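Local coordinates for protein nitrite oxidoreductase subunit A (Kuenenia stuttgartiensis, PDB 7B04) that is a subunit of a nitrite oxidoreductase, similar to NarG and probably its molybdenum-containing subunit, and binds a molybdenum atom, an iron/sulfur cluster and two molecules of MD1, at residues V125-P134 with G724-K732. Residues are numbered along the deposited sequence; the frame is centred on the assembly and turned at random.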
ATOM      1  N   VAL B 125      -7.488   5.101  13.576  1.00 18.04           N
ATOM      2  CA  VAL B 125      -7.517   5.812  14.850  1.00 22.95           C
ATOM      3  C   VAL B 125      -8.929   5.804  15.433  1.00 26.41           C
ATOM      4  O   VAL B 125      -9.135   5.503  16.615  1.00 26.00           O
ATOM      5  CB  VAL B 125      -6.995   7.245  14.647  1.00 15.57           C
ATOM      6  CG1 VAL B 125      -7.194   8.051  15.909  1.00 15.55           C
ATOM      7  CG2 VAL B 125      -5.533   7.230  14.231  1.00 14.54           C
ATOM      8  N   TYR B 126      -9.928   6.106  14.606  1.00 25.93           N
ATOM      9  CA  TYR B 126     -11.327   6.047  15.025  1.00 28.86           C
ATOM     10  C   TYR B 126     -12.018   4.794  14.501  1.00 27.36           C
ATOM     11  O   TYR B 126     -13.186   4.839  14.105  1.00 29.35           O
ATOM     12  CB  TYR B 126     -12.079   7.294  14.577  1.00 28.91           C
ATOM     13  CG  TYR B 126     -11.448   8.609  14.967  1.00 20.27           C
ATOM     14  CD1 TYR B 126     -11.616   9.131  16.245  1.00 23.78           C
ATOM     15  CD2 TYR B 126     -10.698   9.337  14.055  1.00 23.60           C
ATOM     16  CE1 TYR B 126     -11.046  10.344  16.601  1.00 26.80           C
ATOM     17  CE2 TYR B 126     -10.127  10.548  14.402  1.00 21.65           C
ATOM     18  CZ  TYR B 126     -10.304  11.046  15.676  1.00 21.18           C
ATOM     19  OH  TYR B 126      -9.734  12.251  16.018  1.00 18.57           O
ATOM     20  N   GLY B 127     -11.338   3.651  14.518  1.00 25.80           N
ATOM     21  CA  GLY B 127     -11.844   2.472  13.860  1.00 27.54           C
ATOM     22  C   GLY B 127     -12.428   1.435  14.795  1.00 35.05           C
ATOM     23  O   GLY B 127     -12.346   1.542  16.025  1.00 27.89           O
ATOM     24  N   PRO B 128     -13.051   0.407  14.213  1.00 30.40           N
ATOM     25  CA  PRO B 128     -13.727  -0.622  15.010  1.00 27.76           C
ATOM     26  C   PRO B 128     -12.807  -1.704  15.555  1.00 26.42           C
ATOM     27  O   PRO B 128     -13.266  -2.545  16.335  1.00 24.98           O
ATOM     28  CB  PRO B 128     -14.728  -1.210  14.008  1.00 32.14           C
ATOM     29  CG  PRO B 128     -14.034  -1.074  12.693  1.00 28.76           C
ATOM     30  CD  PRO B 128     -13.227   0.197  12.765  1.00 29.31           C
ATOM     31  N   TYR B 129     -11.535  -1.716  15.166  1.00 28.31           N
ATOM     32  CA  TYR B 129     -10.576  -2.714  15.619  1.00 28.85           C
ATOM     33  C   TYR B 129      -9.699  -2.175  16.737  1.00 25.92           C
ATOM     34  O   TYR B 129      -8.774  -2.859  17.185  1.00 25.99           O
ATOM     35  CB  TYR B 129      -9.709  -3.180  14.444  1.00 23.19           C
ATOM     36  CG  TYR B 129     -10.517  -3.519  13.212  1.00 25.67           C
ATOM     37  CD1 TYR B 129     -11.314  -4.655  13.174  1.00 28.26           C
ATOM     38  CD2 TYR B 129     -10.497  -2.696  12.095  1.00 28.99           C
ATOM     39  CE1 TYR B 129     -12.062  -4.965  12.056  1.00 29.25           C
ATOM     40  CE2 TYR B 129     -11.240  -2.999  10.969  1.00 29.50           C
ATOM     41  CZ  TYR B 129     -12.020  -4.136  10.956  1.00 30.32           C
ATOM     42  OH  TYR B 129     -12.765  -4.449   9.841  1.00 36.23           O
ATOM     43  N   ARG B 130      -9.988  -0.960  17.187  1.00 24.24           N
ATOM     44  CA  ARG B 130      -9.177  -0.252  18.164  1.00 25.56           C
ATOM     45  C   ARG B 130      -9.218  -0.897  19.544  1.00 28.80           C
ATOM     46  O   ARG B 130     -10.264  -1.370  20.000  1.00 28.67           O
ATOM     47  CB  ARG B 130      -9.669   1.189  18.264  1.00 22.59           C
ATOM     48  CG  ARG B 130      -8.744   2.096  19.006  1.00 21.97           C
ATOM     49  CD  ARG B 130      -7.617   2.528  18.112  1.00 19.67           C
ATOM     50  NE  ARG B 130      -6.481   2.980  18.901  1.00 24.02           N
ATOM     51  CZ  ARG B 130      -6.220   4.256  19.150  1.00 27.67           C
ATOM     52  NH1 ARG B 130      -5.167   4.586  19.881  1.00 32.23           N
ATOM     53  NH2 ARG B 130      -7.020   5.199  18.669  1.00 28.99           N
ATOM     54  N   LEU B 131      -8.063  -0.916  20.209  1.00 26.01           N
ATOM     55  CA  LEU B 131      -8.020  -1.264  21.622  1.00 25.65           C
ATOM     56  C   LEU B 131      -8.554  -0.098  22.442  1.00 26.30           C
ATOM     57  O   LEU B 131      -8.212   1.062  22.195  1.00 37.26           O
ATOM     58  CB  LEU B 131      -6.592  -1.593  22.057  1.00 27.65           C
ATOM     59  CG  LEU B 131      -6.083  -3.020  21.859  1.00 27.95           C
ATOM     60  CD1 LEU B 131      -4.645  -3.134  22.337  1.00 23.30           C
ATOM     61  CD2 LEU B 131      -6.974  -4.010  22.590  1.00 24.33           C
ATOM     62  N   ARG B 132      -9.402  -0.401  23.422  1.00 24.93           N
ATOM     63  CA  ARG B 132     -10.074   0.639  24.183  1.00 26.45           C
ATOM     64  C   ARG B 132      -9.719   0.670  25.661  1.00 29.68           C
ATOM     65  O   ARG B 132      -9.873   1.725  26.288  1.00 29.26           O
ATOM     66  CB  ARG B 132     -11.598   0.497  24.055  1.00 26.64           C
ATOM     67  CG  ARG B 132     -12.115   0.537  22.632  1.00 30.35           C
ATOM     68  CD  ARG B 132     -13.634   0.535  22.611  1.00 27.09           C
ATOM     69  NE  ARG B 132     -14.188  -0.590  23.359  1.00 26.08           N
ATOM     70  CZ  ARG B 132     -14.324  -1.819  22.869  1.00 20.84           C
ATOM     71  NH1 ARG B 132     -13.945  -2.083  21.627  1.00 20.12           N
ATOM     72  NH2 ARG B 132     -14.840  -2.782  23.619  1.00 22.50           N
ATOM     73  N   TYR B 133      -9.237  -0.430  26.227  1.00 29.14           N
ATOM     74  CA  TYR B 133      -8.983  -0.523  27.656  1.00 24.73           C
ATOM     75  C   TYR B 133      -8.125  -1.752  27.907  1.00 25.52           C
ATOM     76  O   TYR B 133      -8.097  -2.671  27.078  1.00 29.34           O
ATOM     77  CB  TYR B 133     -10.302  -0.612  28.442  1.00 27.35           C
ATOM     78  CG  TYR B 133     -11.326  -1.537  27.816  1.00 36.33           C
ATOM     79  CD1 TYR B 133     -12.330  -1.043  26.994  1.00 27.66           C
ATOM     80  CD2 TYR B 133     -11.282  -2.907  28.039  1.00 33.52           C
ATOM     81  CE1 TYR B 133     -13.265  -1.883  26.418  1.00 24.00           C
ATOM     82  CE2 TYR B 133     -12.214  -3.754  27.471  1.00 37.89           C
ATOM     83  CZ  TYR B 133     -13.203  -3.239  26.660  1.00 33.90           C
ATOM     84  OH  TYR B 133     -14.130  -4.081  26.090  1.00 28.05           O
ATOM     85  N   PRO B 134      -7.400  -1.794  29.028  1.00 29.07           N
ATOM     86  CA  PRO B 134      -6.544  -2.955  29.305  1.00 28.70           C
ATOM     87  C   PRO B 134      -7.349  -4.245  29.363  1.00 23.39           C
ATOM     88  O   PRO B 134      -8.483  -4.273  29.843  1.00 23.77           O
ATOM     89  CB  PRO B 134      -5.920  -2.617  30.664  1.00 23.44           C
ATOM     90  CG  PRO B 134      -5.958  -1.130  30.731  1.00 22.34           C
ATOM     91  CD  PRO B 134      -7.222  -0.728  30.030  1.00 27.25           C
ATOM     92  N   GLY B 724      -0.998  16.295  19.084  1.00 36.73           N
ATOM     93  CA  GLY B 724      -2.107  15.702  18.344  1.00 31.33           C
ATOM     94  C   GLY B 724      -3.423  15.806  19.090  1.00 30.75           C
ATOM     95  O   GLY B 724      -3.735  16.829  19.715  1.00 32.13           O
ATOM     96  N   ILE B 725      -4.185  14.718  19.060  1.00 28.45           N
ATOM     97  CA  ILE B 725      -5.491  14.657  19.690  1.00 25.34           C
ATOM     98  C   ILE B 725      -5.363  13.976  21.046  1.00 24.83           C
ATOM     99  O   ILE B 725      -4.402  13.255  21.327  1.00 29.62           O
ATOM    100  CB  ILE B 725      -6.522  13.920  18.801  1.00 24.08           C
ATOM    101  CG1 ILE B 725      -6.102  12.466  18.581  1.00 22.22           C
ATOM    102  CG2 ILE B 725      -6.694  14.641  17.468  1.00 20.06           C
ATOM    103  CD1 ILE B 725      -7.170  11.609  17.918  1.00 13.29           C
ATOM    104  N   THR B 726      -6.357  14.205  21.899  1.00 16.04           N
ATOM    105  CA  THR B 726      -6.404  13.512  23.172  1.00 23.35           C
ATOM    106  C   THR B 726      -6.721  12.036  22.930  1.00 29.96           C
ATOM    107  O   THR B 726      -7.377  11.692  21.943  1.00 30.30           O
ATOM    108  CB  THR B 726      -7.453  14.132  24.096  1.00 28.83           C
ATOM    109  OG1 THR B 726      -8.733  13.534  23.850  1.00 35.34           O
ATOM    110  CG2 THR B 726      -7.546  15.634  23.872  1.00 32.30           C
ATOM    111  N   PRO B 727      -6.238  11.147  23.796  1.00 26.39           N
ATOM    112  CA  PRO B 727      -6.476   9.713  23.594  1.00 27.49           C
ATOM    113  C   PRO B 727      -7.955   9.398  23.428  1.00 30.22           C
ATOM    114  O   PRO B 727      -8.792   9.791  24.243  1.00 28.11           O
ATOM    115  CB  PRO B 727      -5.900   9.081  24.865  1.00 29.44           C
ATOM    116  CG  PRO B 727      -4.852  10.036  25.306  1.00 35.72           C
ATOM    117  CD  PRO B 727      -5.381  11.402  24.966  1.00 27.05           C
ATOM    118  N   VAL B 728      -8.267   8.679  22.350  1.00 31.62           N
ATOM    119  CA  VAL B 728      -9.652   8.353  22.037  1.00 28.56           C
ATOM    120  C   VAL B 728     -10.227   7.413  23.089  1.00 28.04           C
ATOM    121  O   VAL B 728     -11.396   7.530  23.476  1.00 28.63           O
ATOM    122  CB  VAL B 728      -9.742   7.752  20.623  1.00 25.94           C
ATOM    123  CG1 VAL B 728     -11.175   7.626  20.196  1.00 26.74           C
ATOM    124  CG2 VAL B 728      -8.975   8.615  19.636  1.00 19.48           C
ATOM    125  N   TYR B 729      -9.416   6.475  23.575  1.00 24.21           N
ATOM    126  CA  TYR B 729      -9.865   5.546  24.602  1.00 28.43           C
ATOM    127  C   TYR B 729      -8.895   5.542  25.780  1.00 28.61           C
ATOM    128  O   TYR B 729      -7.994   6.385  25.852  1.00 27.05           O
ATOM    129  CB  TYR B 729     -10.016   4.146  24.008  1.00 29.92           C
ATOM    130  CG  TYR B 729     -10.956   4.078  22.818  1.00 26.60           C
ATOM    131  CD1 TYR B 729     -12.333   4.068  22.994  1.00 21.75           C
ATOM    132  CD2 TYR B 729     -10.463   4.026  21.519  1.00 27.55           C
ATOM    133  CE1 TYR B 729     -13.195   4.006  21.911  1.00 17.95           C
ATOM    134  CE2 TYR B 729     -11.317   3.965  20.430  1.00 24.70           C
ATOM    135  CZ  TYR B 729     -12.682   3.954  20.633  1.00 24.11           C
ATOM    136  OH  TYR B 729     -13.536   3.891  19.555  1.00 31.24           O
ATOM    137  N   GLU B 730      -9.062   4.592  26.702  1.00 22.64           N
ATOM    138  CA  GLU B 730      -8.256   4.524  27.923  1.00 24.10           C
ATOM    139  C   GLU B 730      -6.871   3.969  27.605  1.00 28.75           C
ATOM    140  O   GLU B 730      -6.540   2.814  27.886  1.00 32.22           O
ATOM    141  CB  GLU B 730      -8.960   3.686  28.981  1.00 24.18           C
ATOM    142  CG  GLU B 730      -8.324   3.772  30.357  1.00 27.53           C
ATOM    143  CD  GLU B 730      -9.066   2.959  31.397  1.00 32.29           C
ATOM    144  OE1 GLU B 730     -10.027   2.252  31.027  1.00 36.44           O
ATOM    145  OE2 GLU B 730      -8.687   3.026  32.585  1.00 25.71           O
ATOM    146  N   SER B 731      -6.044   4.817  27.003  1.00 27.74           N
ATOM    147  CA  SER B 731      -4.701   4.439  26.588  1.00 24.09           C
ATOM    148  C   SER B 731      -3.657   5.278  27.314  1.00 30.34           C
ATOM    149  O   SER B 731      -3.937   6.377  27.800  1.00 41.79           O
ATOM    150  CB  SER B 731      -4.518   4.591  25.072  1.00 32.20           C
ATOM    151  OG  SER B 731      -4.502   5.957  24.698  1.00 41.79           O
ATOM    152  N   LYS B 732      -2.446   4.727  27.397  1.00 27.03           N
ATOM    153  CA  LYS B 732      -1.299   5.389  27.999  1.00 23.52           C
ATOM    154  C   LYS B 732      -0.145   5.354  27.012  1.00 24.08           C
ATOM    155  O   LYS B 732      -0.168   4.617  26.022  1.00 23.51           O
ATOM    156  CB  LYS B 732      -0.865   4.722  29.308  1.00 21.20           C
ATOM    157  CG  LYS B 732      -1.823   4.846  30.474  1.00 19.51           C
ATOM    158  CD  LYS B 732      -1.186   4.274  31.738  1.00 21.82           C
ATOM    159  CE  LYS B 732      -2.158   4.235  32.905  1.00 11.33           C
ATOM    160  NZ  LYS B 732      -2.542   5.592  33.369  1.00 14.72           N
TER
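The Y729 ring is sandwiched between R132 and V728: R132 CG lies 3.6 Å from the ring centroid, 13° off the normal, in a CH-pi contact, while V728 CG1 covers the opposite face toward the rim. R130 CG approaches the same ring obliquely, 3.5 Å from Y729 CE2. With CG of R132 beside its own backbone N (chi1 -57°), the aliphatic part of that arginine runs over the ring, and its guanidinium plane stands 75° from it. The Y729 hydroxyl is hydrogen-bonded to the carbonyl of H200 of the neighbouring subunit C. V125 CG1 sits over the centre of the Y126 ring, and I725 CD1 packs 3.9 Å from Y126 CZ. R130 NH2 donates, in the plane of its guanidinium, to a lone pair of V125 O (3.0 Å), tying R130, at the end of the 127-130 type I turn, back to the last residue of helix 121-125, while NH1 forms a salt bridge with E702. The sole hydrogen bond between the segments runs from E730 N to R132 O (3.0 Å); the E730 carboxylate pairs with R171. Two irregular loops of a molybdopterin oxidoreductase fold, one leading into strand 135-137 and the other into helix 734-749, thus pack together at the subunit C interface.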